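PDB 6AKZ: GlcNAc Inducible Gene 2, GIG2 from Candida albicans, which binds an iron(III) ion and is probably an oxygenase of the DUF1479 family, its gene being induced by N-acetylglucosamine. Local coordinates for residues I99-F103 with W259-S263; W102-L106 with S133-A139; F392-S397 with E413-I419. One frame throughout, in Å; residues are numbered along the deposited sequence.

Interaction 1: I99-F103 with W259-S263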
ATOM      1  N   ILE A  99      21.094  -2.012  12.383  1.00 14.41           N
ATOM      2  CA  ILE A  99      20.737  -2.560  11.084  1.00 13.60           C
ATOM      3  C   ILE A  99      21.600  -3.729  10.672  1.00 14.52           C
ATOM      4  O   ILE A  99      21.097  -4.755  10.195  1.00 12.93           O
ATOM      5  CB  ILE A  99      20.780  -1.482   9.978  1.00 14.18           C
ATOM      6  CG1 ILE A  99      19.699  -0.479  10.179  1.00 12.84           C
ATOM      7  CG2 ILE A  99      20.686  -2.102   8.586  1.00 13.62           C
ATOM      8  CD1 ILE A  99      18.289  -0.932   9.941  1.00 13.47           C
ATOM      9  N   ASP A 100      22.909  -3.599  10.884  1.00 15.26           N
ATOM     10  CA  ASP A 100      23.853  -4.662  10.543  1.00 15.69           C
ATOM     11  C   ASP A 100      23.595  -5.937  11.349  1.00 16.92           C
ATOM     12  O   ASP A 100      23.636  -7.040  10.804  1.00 18.33           O
ATOM     13  CB  ASP A 100      25.293  -4.189  10.758  1.00 16.73           C
ATOM     14  CG  ASP A 100      25.643  -2.984   9.906  1.00 18.97           C
ATOM     15  OD1 ASP A 100      24.770  -2.522   9.140  1.00 18.69           O
ATOM     16  OD2 ASP A 100      26.789  -2.499  10.002  1.00 22.77           O
ATOM     17  N   ILE A 101      23.320  -5.784  12.642  1.00 19.14           N
ATOM     18  CA  ILE A 101      23.028  -6.911  13.491  1.00 20.56           C
ATOM     19  C   ILE A 101      21.749  -7.597  12.986  1.00 19.42           C
ATOM     20  O   ILE A 101      21.689  -8.809  12.856  1.00 18.65           O
ATOM     21  CB  ILE A 101      22.902  -6.389  14.953  1.00 22.59           C
ATOM     22  CG1 ILE A 101      24.272  -6.009  15.505  1.00 23.69           C
ATOM     23  CG2 ILE A 101      22.233  -7.427  15.833  1.00 23.58           C
ATOM     24  CD1 ILE A 101      24.204  -5.036  16.680  1.00 25.49           C
ATOM     25  N   TRP A 102      20.687  -6.825  12.750  1.00 16.16           N
ATOM     26  CA  TRP A 102      19.457  -7.411  12.224  1.00 14.86           C
ATOM     27  C   TRP A 102      19.625  -8.141  10.886  1.00 14.53           C
ATOM     28  O   TRP A 102      19.115  -9.257  10.707  1.00 15.11           O
ATOM     29  CB  TRP A 102      18.357  -6.324  12.091  1.00 15.99           C
ATOM     30  CG  TRP A 102      17.717  -5.864  13.365  1.00 16.62           C
ATOM     31  CD1 TRP A 102      17.640  -6.553  14.554  1.00 16.44           C
ATOM     32  CD2 TRP A 102      16.992  -4.650  13.561  1.00 15.94           C
ATOM     33  NE1 TRP A 102      16.981  -5.818  15.475  1.00 15.94           N
ATOM     34  CE2 TRP A 102      16.547  -4.650  14.914  1.00 16.35           C
ATOM     35  CE3 TRP A 102      16.684  -3.537  12.756  1.00 14.21           C
ATOM     36  CZ2 TRP A 102      15.801  -3.581  15.455  1.00 16.12           C
ATOM     37  CZ3 TRP A 102      15.906  -2.509  13.288  1.00 13.88           C
ATOM     38  CH2 TRP A 102      15.527  -2.495  14.640  1.00 14.73           C
ATOM     39  N   PHE A 103      20.376  -7.538   9.966  1.00 15.27           N
ATOM     40  CA  PHE A 103      20.613  -8.144   8.641  1.00 15.47           C
ATOM     41  C   PHE A 103      21.353  -9.471   8.850  1.00 15.45           C
ATOM     42  O   PHE A 103      20.968 -10.475   8.299  1.00 16.07           O
ATOM     43  CB  PHE A 103      21.447  -7.235   7.720  1.00 15.88           C
ATOM     44  CG  PHE A 103      21.719  -7.844   6.406  1.00 14.98           C
ATOM     45  CD1 PHE A 103      20.705  -8.031   5.497  1.00 16.41           C
ATOM     46  CD2 PHE A 103      22.976  -8.398   6.131  1.00 19.14           C
ATOM     47  CE1 PHE A 103      20.919  -8.689   4.277  1.00 15.65           C
ATOM     48  CE2 PHE A 103      23.209  -9.055   4.943  1.00 17.36           C
ATOM     49  CZ  PHE A 103      22.178  -9.187   4.008  1.00 17.54           C
ATOM     50  N   TRP A 259       9.037   0.013   3.675  1.00  9.74           N
ATOM     51  CA  TRP A 259      10.090  -0.872   4.145  1.00 10.18           C
ATOM     52  C   TRP A 259      11.241  -0.149   4.752  1.00  9.70           C
ATOM     53  O   TRP A 259      11.403   1.109   4.553  1.00  9.30           O
ATOM     54  CB  TRP A 259      10.612  -1.717   2.981  1.00 10.33           C
ATOM     55  CG  TRP A 259      10.956  -1.064   1.676  1.00  9.01           C
ATOM     56  CD1 TRP A 259      10.274  -1.273   0.497  1.00 10.04           C
ATOM     57  CD2 TRP A 259      12.099  -0.232   1.310  1.00  9.57           C
ATOM     58  NE1 TRP A 259      10.906  -0.620  -0.548  1.00 10.13           N
ATOM     59  CE2 TRP A 259      12.020  -0.009  -0.104  1.00 11.55           C
ATOM     60  CE3 TRP A 259      13.161   0.330   2.014  1.00 10.15           C
ATOM     61  CZ2 TRP A 259      12.908   0.789  -0.783  1.00 11.43           C
ATOM     62  CZ3 TRP A 259      14.080   1.115   1.338  1.00 11.93           C
ATOM     63  CH2 TRP A 259      13.951   1.343  -0.030  1.00 11.11           C
ATOM     64  N   LEU A 260      11.947  -0.901   5.566  1.00 10.42           N
ATOM     65  CA  LEU A 260      13.171  -0.463   6.257  1.00 10.93           C
ATOM     66  C   LEU A 260      14.377  -0.919   5.483  1.00 11.63           C
ATOM     67  O   LEU A 260      14.506  -2.118   5.182  1.00 10.43           O
ATOM     68  CB  LEU A 260      13.238  -1.016   7.690  1.00 12.49           C
ATOM     69  CG  LEU A 260      14.544  -0.767   8.522  1.00 11.82           C
ATOM     70  CD1 LEU A 260      14.597   0.692   8.857  1.00 13.23           C
ATOM     71  CD2 LEU A 260      14.449  -1.601   9.765  1.00 13.73           C
ATOM     72  N   ALA A 261      15.274  -0.002   5.176  1.00 10.90           N
ATOM     73  CA  ALA A 261      16.531  -0.293   4.458  1.00 11.94           C
ATOM     74  C   ALA A 261      17.571  -1.026   5.309  1.00 12.44           C
ATOM     75  O   ALA A 261      17.979  -0.527   6.355  1.00 11.70           O
ATOM     76  CB  ALA A 261      17.156   1.010   3.914  1.00 10.87           C
ATOM     77  N   LEU A 262      17.990  -2.203   4.856  1.00 13.69           N
ATOM     78  CA  LEU A 262      19.004  -3.034   5.546  1.00 13.48           C
ATOM     79  C   LEU A 262      20.350  -2.929   4.797  1.00 14.16           C
ATOM     80  O   LEU A 262      21.346  -3.564   5.199  1.00 13.88           O
ATOM     81  CB  LEU A 262      18.544  -4.482   5.533  1.00 13.97           C
ATOM     82  CG  LEU A 262      17.197  -4.772   6.212  1.00 13.33           C
ATOM     83  CD1 LEU A 262      16.885  -6.266   6.069  1.00 15.58           C
ATOM     84  CD2 LEU A 262      17.231  -4.274   7.633  1.00 12.60           C
ATOM     85  N   SER A 263      20.396  -2.091   3.772  1.00 11.63           N
ATOM     86  CA  SER A 263      21.596  -1.954   2.937  1.00 12.57           C
ATOM     87  C   SER A 263      21.691  -0.518   2.381  1.00 13.32           C
ATOM     88  O   SER A 263      20.687   0.223   2.377  1.00 15.25           O
ATOM     89  CB  SER A 263      21.549  -2.966   1.808  1.00 13.60           C
ATOM     90  OG  SER A 263      20.414  -2.788   0.982  1.00 13.94           O
TER
HETATM   91  O   HOH W   1      23.536  -4.559   6.770  1.00 22.94           O
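Ile99 leans from helix 96-112 onto the backbone of Leu262, just past the end of strand 256-261, and its two branches divide the work. From CB, which points at the strand, CG2 lies anti to the backbone N and comes down on the chain itself, 3.6 Å from Leu262 CA and close to the Leu262 carbonyl oxygen. The longer branch runs through CG1 and turns at chi2 (-70°) to carry CD1 further along the strand. There Ile99 CD1 sits 3.6 Å from Ala261 O and meets the isobutyl tip of Leu260 head-on, 3.9 Å from Leu260 CD2. Strand 256-261 belongs to the large mixed sheet of this cupin-clan protein, lying between strands 346-350 and 367-371. The axes of 99-103 and 259-261 run at 109° and come within 10.9 Å, a spacing bridged by side chains. Leu260 CD2 also meets Trp102 CZ3 obliquely at 3.9 Å, the two side chains crossing nearly at right angles. One turn along, Phe103 N donates to Ile99 O, and the Phe103 ring slants past Leu262, its CD1 4.2 Å from Leu262 CB. His366 stacks on the Phe103 ring from outside the pair of segments. Leu262 itself turns CD2 up to both Ile99 branches, at about 4.2 Å from Ile99 CG2 and CD1. A single water joins the polar edge: it donates to Leu262 O at 2.9 Å and, weakly, to Asp100 OD1, which also forms a salt bridge with Lys343.

Interaction 2: W102-L106 with S133-A139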
ATOM      1  N   TRP A 102      20.687  -6.825  12.750  1.00 16.16           N
ATOM      2  CA  TRP A 102      19.457  -7.411  12.224  1.00 14.86           C
ATOM      3  C   TRP A 102      19.625  -8.141  10.886  1.00 14.53           C
ATOM      4  O   TRP A 102      19.115  -9.257  10.707  1.00 15.11           O
ATOM      5  CB  TRP A 102      18.357  -6.324  12.091  1.00 15.99           C
ATOM      6  CG  TRP A 102      17.717  -5.864  13.365  1.00 16.62           C
ATOM      7  CD1 TRP A 102      17.640  -6.553  14.554  1.00 16.44           C
ATOM      8  CD2 TRP A 102      16.992  -4.650  13.561  1.00 15.94           C
ATOM      9  NE1 TRP A 102      16.981  -5.818  15.475  1.00 15.94           N
ATOM     10  CE2 TRP A 102      16.547  -4.650  14.914  1.00 16.35           C
ATOM     11  CE3 TRP A 102      16.684  -3.537  12.756  1.00 14.21           C
ATOM     12  CZ2 TRP A 102      15.801  -3.581  15.455  1.00 16.12           C
ATOM     13  CZ3 TRP A 102      15.906  -2.509  13.288  1.00 13.88           C
ATOM     14  CH2 TRP A 102      15.527  -2.495  14.640  1.00 14.73           C
ATOM     15  N   PHE A 103      20.376  -7.538   9.966  1.00 15.27           N
ATOM     16  CA  PHE A 103      20.613  -8.144   8.641  1.00 15.47           C
ATOM     17  C   PHE A 103      21.353  -9.471   8.850  1.00 15.45           C
ATOM     18  O   PHE A 103      20.968 -10.475   8.299  1.00 16.07           O
ATOM     19  CB  PHE A 103      21.447  -7.235   7.720  1.00 15.88           C
ATOM     20  CG  PHE A 103      21.719  -7.844   6.406  1.00 14.98           C
ATOM     21  CD1 PHE A 103      20.705  -8.031   5.497  1.00 16.41           C
ATOM     22  CD2 PHE A 103      22.976  -8.398   6.131  1.00 19.14           C
ATOM     23  CE1 PHE A 103      20.919  -8.689   4.277  1.00 15.65           C
ATOM     24  CE2 PHE A 103      23.209  -9.055   4.943  1.00 17.36           C
ATOM     25  CZ  PHE A 103      22.178  -9.187   4.008  1.00 17.54           C
ATOM     26  N   ASN A 104      22.409  -9.434   9.669  1.00 18.16           N
ATOM     27  CA  ASN A 104      23.158 -10.679   9.867  1.00 20.18           C
ATOM     28  C   ASN A 104      22.361 -11.783  10.549  1.00 20.11           C
ATOM     29  O   ASN A 104      22.426 -12.905  10.107  1.00 19.98           O
ATOM     30  CB  ASN A 104      24.431 -10.399  10.630  1.00 19.57           C
ATOM     31  CG  ASN A 104      25.401  -9.607   9.842  1.00 22.86           C
ATOM     32  OD1 ASN A 104      25.569  -9.778   8.628  1.00 25.08           O
ATOM     33  ND2 ASN A 104      26.098  -8.756  10.524  1.00 24.77           N
ATOM     34  N   GLU A 105      21.519 -11.432  11.543  1.00 18.61           N
ATOM     35  CA  GLU A 105      20.594 -12.387  12.142  1.00 19.61           C
ATOM     36  C   GLU A 105      19.567 -12.924  11.171  1.00 19.37           C
ATOM     37  O   GLU A 105      19.288 -14.111  11.239  1.00 18.65           O
ATOM     38  CB  GLU A 105      19.841 -11.798  13.335  1.00 22.42           C
ATOM     39  CG  GLU A 105      20.777 -11.443  14.478  1.00 26.12           C
ATOM     40  CD  GLU A 105      20.095 -10.734  15.682  1.00 31.68           C
ATOM     41  OE1 GLU A 105      19.198  -9.838  15.544  1.00 30.84           O
ATOM     42  OE2 GLU A 105      20.574 -10.996  16.803  1.00 36.30           O
ATOM     43  N   LEU A 106      19.040 -12.082  10.278  1.00 18.35           N
ATOM     44  CA  LEU A 106      18.122 -12.616   9.227  1.00 17.40           C
ATOM     45  C   LEU A 106      18.778 -13.638   8.304  1.00 17.30           C
ATOM     46  O   LEU A 106      18.162 -14.620   7.869  1.00 17.74           O
ATOM     47  CB  LEU A 106      17.498 -11.512   8.381  1.00 16.39           C
ATOM     48  CG  LEU A 106      16.526 -10.602   9.151  1.00 16.82           C
ATOM     49  CD1 LEU A 106      16.335  -9.230   8.497  1.00 16.22           C
ATOM     50  CD2 LEU A 106      15.204 -11.298   9.282  1.00 16.82           C
ATOM     51  N   SER A 133      10.579 -13.554  12.647  1.00 19.17           N
ATOM     52  CA  SER A 133      11.906 -13.644  13.260  1.00 18.02           C
ATOM     53  C   SER A 133      12.130 -12.552  14.274  1.00 18.77           C
ATOM     54  O   SER A 133      11.472 -11.483  14.234  1.00 18.86           O
ATOM     55  CB  SER A 133      12.988 -13.556  12.137  1.00 18.03           C
ATOM     56  OG  SER A 133      13.065 -12.260  11.568  1.00 18.52           O
ATOM     57  N   LYS A 134      13.087 -12.759  15.188  1.00 16.41           N
ATOM     58  CA  LYS A 134      13.400 -11.751  16.150  1.00 16.88           C
ATOM     59  C   LYS A 134      13.752 -10.368  15.530  1.00 16.99           C
ATOM     60  O   LYS A 134      13.314  -9.320  16.040  1.00 16.87           O
ATOM     61  CB  LYS A 134      14.543 -12.219  17.065  1.00 19.14           C
ATOM     62  CG  LYS A 134      14.924 -11.197  18.157  1.00 22.92           C
ATOM     63  CD  LYS A 134      16.306 -11.544  18.704  1.00 30.39           C
ATOM     64  CE  LYS A 134      16.437 -11.270  20.194  1.00 34.03           C
ATOM     65  NZ  LYS A 134      17.364 -10.139  20.523  1.00 36.52           N
ATOM     66  N   PRO A 135      14.596 -10.362  14.453  1.00 16.71           N
ATOM     67  CA  PRO A 135      14.886  -9.024  13.934  1.00 17.37           C
ATOM     68  C   PRO A 135      13.635  -8.302  13.397  1.00 14.69           C
ATOM     69  O   PRO A 135      13.552  -7.057  13.522  1.00 16.75           O
ATOM     70  CB  PRO A 135      15.926  -9.253  12.830  1.00 17.91           C
ATOM     71  CG  PRO A 135      16.301 -10.734  12.906  1.00 18.35           C
ATOM     72  CD  PRO A 135      15.440 -11.419  13.857  1.00 18.26           C
ATOM     73  N   GLN A 136      12.737  -9.042  12.763  1.00 14.93           N
ATOM     74  CA  GLN A 136      11.461  -8.512  12.345  1.00 16.86           C
ATOM     75  C   GLN A 136      10.596  -7.938  13.470  1.00 15.97           C
ATOM     76  O   GLN A 136      10.115  -6.769  13.408  1.00 14.98           O
ATOM     77  CB  GLN A 136      10.696  -9.488  11.489  1.00 16.96           C
ATOM     78  CG  GLN A 136      11.290  -9.651  10.109  1.00 16.77           C
ATOM     79  CD  GLN A 136      10.768 -10.890   9.474  1.00 17.62           C
ATOM     80  OE1 GLN A 136      10.970 -12.027   9.984  1.00 19.51           O
ATOM     81  NE2 GLN A 136      10.112 -10.705   8.302  1.00 18.84           N
ATOM     82  N   THR A 137      10.474  -8.690  14.542  1.00 14.72           N
ATOM     83  CA  THR A 137       9.692  -8.276  15.688  1.00 15.97           C
ATOM     84  C   THR A 137      10.349  -7.097  16.340  1.00 17.76           C
ATOM     85  O   THR A 137       9.677  -6.075  16.632  1.00 18.64           O
ATOM     86  CB  THR A 137       9.462  -9.464  16.665  1.00 14.90           C
ATOM     87  OG1 THR A 137       8.685 -10.425  15.996  1.00 15.53           O
ATOM     88  CG2 THR A 137       8.712  -9.044  17.892  1.00 18.96           C
ATOM     89  N   GLU A 138      11.686  -7.117  16.456  1.00 16.14           N
ATOM     90  CA  GLU A 138      12.346  -5.972  17.006  1.00 16.39           C
ATOM     91  C   GLU A 138      12.262  -4.710  16.149  1.00 16.22           C
ATOM     92  O   GLU A 138      12.216  -3.606  16.665  1.00 17.44           O
ATOM     93  CB  GLU A 138      13.833  -6.245  17.319  1.00 19.30           C
ATOM     94  CG  GLU A 138      14.028  -7.272  18.453  1.00 21.52           C
ATOM     95  CD  GLU A 138      15.503  -7.459  18.796  1.00 23.85           C
ATOM     96  OE1 GLU A 138      16.380  -7.025  17.989  1.00 20.55           O
ATOM     97  OE2 GLU A 138      15.770  -8.031  19.887  1.00 23.16           O
ATOM     98  N   ALA A 139      12.358  -4.885  14.843  1.00 14.11           N
ATOM     99  CA  ALA A 139      12.291  -3.751  13.899  1.00 14.31           C
ATOM    100  C   ALA A 139      10.908  -3.083  13.918  1.00 13.06           C
ATOM    101  O   ALA A 139      10.748  -1.839  14.003  1.00 13.34           O
ATOM    102  CB  ALA A 139      12.648  -4.233  12.458  1.00 13.37           C
TER
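Pro135, in the first turn of helix 134-140, is the apolar centre, its ring directed at helix 96-112 between Trp102, Glu105 and Leu106. Its CB lies 3.6 Å from Trp102 CD1, while its CG fits between Glu105 CB and Leu106 CG, 3.8 Å from the latter. The side chains of Trp102 and Leu106 each run alongside the proline, pointing the other way. Trp102 CG is anti to the carbonyl carbon (chi1 -74°), which carries the indole across Pro135 to Ala139 and Glu138. Ala139 CB stands over the face of the six-membered ring, 4.0 Å from its centroid, a CH-pi contact, and Ala139 CA comes within 3.5 Å of Trp102 CH2. The same face receives the carbonyl oxygen of Pro135 near its rim. At the other end Leu106 CD2 rests 3.3 Å from Ser133 OG. Outward, the pyrrole edge turns polar. Trp102 NE1 donates to Glu138 OE1 at 2.9 Å with an angle of 164°; the acceptor lies in the ring plane and offers its anti lone pair. The bond satisfies the buried indole N-H and fixes the rotation of the ring. Glu138 OE2 takes salt bridges from Lys134 NZ, above the carboxylate plane, and from Lys423, so the acid is probably kept ionised. Ser133 and Gln136 form a capping box, Gln136 OE1 accepting from both N and OG of Ser133. This is an N-capped helix start, with 134-139 packed roughly antiparallel, at 147°, to 102-106 beside the main sheet of a cupin-clan fold.

Interaction 3: F392-S397 with E413-I419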
ATOM      1  N   PHE A 392       1.496 -16.103  14.568  1.00 16.16           N
ATOM      2  CA  PHE A 392       2.603 -15.890  15.471  1.00 17.89           C
ATOM      3  C   PHE A 392       2.594 -16.932  16.608  1.00 19.35           C
ATOM      4  O   PHE A 392       3.671 -17.394  17.064  1.00 21.20           O
ATOM      5  CB  PHE A 392       2.503 -14.532  16.082  1.00 17.22           C
ATOM      6  CG  PHE A 392       3.703 -14.113  16.883  1.00 17.96           C
ATOM      7  CD1 PHE A 392       4.791 -13.560  16.250  1.00 18.00           C
ATOM      8  CD2 PHE A 392       3.761 -14.310  18.271  1.00 19.09           C
ATOM      9  CE1 PHE A 392       5.897 -13.142  16.954  1.00 21.36           C
ATOM     10  CE2 PHE A 392       4.868 -13.908  18.997  1.00 19.71           C
ATOM     11  CZ  PHE A 392       5.926 -13.309  18.358  1.00 22.59           C
ATOM     12  N   LEU A 393       1.393 -17.182  17.137  1.00 17.85           N
ATOM     13  CA  LEU A 393       1.252 -18.114  18.276  1.00 20.63           C
ATOM     14  C   LEU A 393       1.628 -19.539  17.784  1.00 19.91           C
ATOM     15  O   LEU A 393       2.215 -20.313  18.540  1.00 22.29           O
ATOM     16  CB  LEU A 393      -0.160 -18.074  18.864  1.00 21.91           C
ATOM     17  CG  LEU A 393      -0.478 -16.922  19.815  1.00 19.97           C
ATOM     18  CD1 LEU A 393      -1.970 -16.935  20.185  1.00 20.50           C
ATOM     19  CD2 LEU A 393       0.435 -16.932  21.044  1.00 22.40           C
ATOM     20  N   LYS A 394       1.278 -19.873  16.573  1.00 19.19           N
ATOM     21  CA  LYS A 394       1.594 -21.184  15.970  1.00 22.41           C
ATOM     22  C   LYS A 394       2.949 -21.247  15.243  1.00 23.45           C
ATOM     23  O   LYS A 394       3.348 -22.336  14.791  1.00 24.55           O
ATOM     24  CB  LYS A 394       0.528 -21.553  14.960  1.00 24.50           C
ATOM     25  CG  LYS A 394      -0.809 -21.849  15.611  1.00 26.36           C
ATOM     26  CD  LYS A 394      -1.904 -22.102  14.594  1.00 32.80           C
ATOM     27  CE  LYS A 394      -1.985 -23.582  14.280  1.00 39.73           C
ATOM     28  NZ  LYS A 394      -2.665 -23.887  12.990  1.00 48.03           N
ATOM     29  N   ASN A 395       3.652 -20.109  15.127  1.00 21.21           N
ATOM     30  CA  ASN A 395       4.934 -20.054  14.416  1.00 22.61           C
ATOM     31  C   ASN A 395       4.895 -20.554  12.984  1.00 22.11           C
ATOM     32  O   ASN A 395       5.767 -21.302  12.538  1.00 21.19           O
ATOM     33  CB  ASN A 395       5.947 -20.845  15.208  1.00 27.04           C
ATOM     34  CG  ASN A 395       7.320 -20.276  15.148  1.00 29.22           C
ATOM     35  OD1 ASN A 395       7.607 -19.230  14.545  1.00 30.42           O
ATOM     36  ND2 ASN A 395       8.202 -20.953  15.823  1.00 40.43           N
ATOM     37  N   ILE A 396       3.901 -20.097  12.245  1.00 20.69           N
ATOM     38  CA  ILE A 396       3.647 -20.434  10.819  1.00 20.56           C
ATOM     39  C   ILE A 396       3.496 -19.115   9.997  1.00 21.75           C
ATOM     40  O   ILE A 396       3.478 -18.031  10.563  1.00 21.65           O
ATOM     41  CB  ILE A 396       2.419 -21.318  10.641  1.00 21.30           C
ATOM     42  CG1 ILE A 396       1.176 -20.656  11.231  1.00 21.31           C
ATOM     43  CG2 ILE A 396       2.669 -22.705  11.304  1.00 25.74           C
ATOM     44  CD1 ILE A 396      -0.111 -21.411  10.924  1.00 20.36           C
ATOM     45  N   SER A 397       3.274 -19.265   8.713  1.00 20.73           N
ATOM     46  CA  SER A 397       3.182 -18.147   7.772  1.00 21.40           C
ATOM     47  C   SER A 397       1.833 -17.516   7.986  1.00 19.12           C
ATOM     48  O   SER A 397       0.910 -18.216   8.338  1.00 18.08           O
ATOM     49  CB  SER A 397       3.260 -18.662   6.323  1.00 23.87           C
ATOM     50  OG  SER A 397       4.599 -18.911   6.001  1.00 24.42           O
ATOM     51  N   GLU A 413       7.432 -25.772   8.238  1.00 36.45           N
ATOM     52  CA  GLU A 413       7.942 -24.381   8.383  1.00 30.75           C
ATOM     53  C   GLU A 413       8.055 -23.965   9.844  1.00 29.10           C
ATOM     54  O   GLU A 413       7.397 -24.517  10.711  1.00 29.53           O
ATOM     55  CB  GLU A 413       7.152 -23.408   7.526  1.00 34.07           C
ATOM     56  CG  GLU A 413       5.651 -23.370   7.794  1.00 31.63           C
ATOM     57  CD  GLU A 413       4.991 -22.023   7.497  1.00 31.35           C
ATOM     58  OE1 GLU A 413       5.665 -21.094   6.992  1.00 32.35           O
ATOM     59  OE2 GLU A 413       3.753 -21.906   7.743  1.00 25.37           O
ATOM     60  N   PHE A 414       8.988 -23.059  10.109  1.00 26.50           N
ATOM     61  CA  PHE A 414       9.263 -22.523  11.401  1.00 26.01           C
ATOM     62  C   PHE A 414       9.562 -21.007  11.223  1.00 24.94           C
ATOM     63  O   PHE A 414      10.432 -20.666  10.460  1.00 22.94           O
ATOM     64  CB  PHE A 414      10.496 -23.200  11.966  1.00 27.45           C
ATOM     65  CG  PHE A 414      10.935 -22.639  13.247  1.00 29.95           C
ATOM     66  CD1 PHE A 414      10.296 -22.984  14.423  1.00 34.08           C
ATOM     67  CD2 PHE A 414      11.979 -21.732  13.304  1.00 31.76           C
ATOM     68  CE1 PHE A 414      10.708 -22.429  15.623  1.00 37.18           C
ATOM     69  CE2 PHE A 414      12.377 -21.156  14.512  1.00 33.80           C
ATOM     70  CZ  PHE A 414      11.732 -21.495  15.659  1.00 34.54           C
ATOM     71  N   GLN A 415       8.927 -20.110  11.951  1.00 22.83           N
ATOM     72  CA  GLN A 415       9.043 -18.672  11.637  1.00 20.11           C
ATOM     73  C   GLN A 415       9.786 -17.813  12.600  1.00 21.97           C
ATOM     74  O   GLN A 415       9.749 -16.553  12.444  1.00 22.84           O
ATOM     75  CB  GLN A 415       7.630 -18.129  11.370  1.00 18.82           C
ATOM     76  CG  GLN A 415       7.018 -18.655  10.054  1.00 19.41           C
ATOM     77  CD  GLN A 415       7.685 -18.073   8.831  1.00 24.26           C
ATOM     78  OE1 GLN A 415       8.365 -17.065   8.930  1.00 21.66           O
ATOM     79  NE2 GLN A 415       7.454 -18.681   7.674  1.00 25.92           N
ATOM     80  N   GLY A 416      10.395 -18.388  13.644  1.00 20.11           N
ATOM     81  CA  GLY A 416      11.176 -17.629  14.577  1.00 21.09           C
ATOM     82  C   GLY A 416      10.436 -16.841  15.620  1.00 22.04           C
ATOM     83  O   GLY A 416      11.020 -15.984  16.276  1.00 24.32           O
ATOM     84  N   ALA A 417       9.136 -17.102  15.784  1.00 22.97           N
ATOM     85  CA  ALA A 417       8.269 -16.344  16.698  1.00 22.48           C
ATOM     86  C   ALA A 417       8.673 -16.579  18.090  1.00 23.71           C
ATOM     87  O   ALA A 417       8.873 -17.717  18.473  1.00 27.75           O
ATOM     88  CB  ALA A 417       6.846 -16.814  16.552  1.00 23.25           C
ATOM     89  N   ASN A 418       8.886 -15.526  18.822  1.00 22.72           N
ATOM     90  CA  ASN A 418       9.113 -15.629  20.251  1.00 28.33           C
ATOM     91  C   ASN A 418       8.431 -14.524  20.945  1.00 24.52           C
ATOM     92  O   ASN A 418       8.783 -13.362  20.756  1.00 21.09           O
ATOM     93  CB  ASN A 418      10.606 -15.582  20.596  1.00 31.35           C
ATOM     94  CG  ASN A 418      11.196 -16.939  20.725  1.00 37.87           C
ATOM     95  OD1 ASN A 418      12.052 -17.329  19.952  1.00 40.64           O
ATOM     96  ND2 ASN A 418      10.724 -17.690  21.718  1.00 43.04           N
ATOM     97  N   ILE A 419       7.455 -14.879  21.779  1.00 26.40           N
ATOM     98  CA  ILE A 419       6.785 -13.912  22.612  1.00 26.56           C
ATOM     99  C   ILE A 419       7.779 -12.971  23.305  1.00 24.84           C
ATOM    100  O   ILE A 419       7.497 -11.790  23.475  1.00 21.47           O
ATOM    101  CB  ILE A 419       5.915 -14.621  23.708  1.00 29.83           C
ATOM    102  CG1 ILE A 419       4.637 -15.157  23.102  1.00 33.40           C
ATOM    103  CG2 ILE A 419       5.551 -13.668  24.824  1.00 32.76           C
ATOM    104  CD1 ILE A 419       3.570 -14.088  22.914  1.00 31.72           C
TER
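Asn395 reaches its side-chain amide to the backbone of 415-417, where OD1 accepts a nearly straight bond from Ala417 N (2.9 Å, 166°) and a weak one from Gln415 N. The Ala417 donor stands above the amide plane. Asn395, with positive phi, is the C-prime residue of the Schellman motif that ends helix 382-394, and its side chain thus ties that helix end to the loop. Beside it Ala417 CB sits squarely over the Phe392 ring, 3.8 Å from the centroid, in a CH-pi contact. A second tight spot lies at Ser397, whose N donates to Glu413 OE2 at 2.9 Å and whose OG donates to the syn lone pair of Glu413 OE1 at 2.6 Å. Glu413 CG lies between its backbone N and carbonyl carbon (chi1 57°), the chain extending from there to Ser397. Gln415 NE2 donates to Glu413 OE1 from above the carboxylate plane and also to Asn129 O; its own OE1 accepts from Phe131 N. The exposed margin is looser: Ile419 CD1 comes no nearer than 4.1 Å to Phe392 CE2. With donors on both Glu413 oxygens and Arg402 salt-bridged to OE2, the acid is probably ionised and held firmly in place.

From the N terminus, helix 96-112 comes first and serves two contacts, sharing Trp102 and Phe103. Interaction 2 closes the shorter loop, 27 residues on, bringing helix 134-140 back alongside; interaction 1 spans 156 residues to strand 256-261 and starts from the same stretch, so the shorter loop lies within the longer one. Their centres are 8 Å apart, and both helices reach the main-sheet segment: Leu106 CD1 meets Leu262 CD1 at 3.9 Å, and Ala139 CB meets Leu260 CD2 at 4.2 Å. Interaction 3 follows both in the chain and closes a short helical excursion between helix 382-394 and the 413-419 loop. It touches interaction 2 through Thr137 and Phe392, whereas about 12 Å separates its nearest atoms from interaction 1.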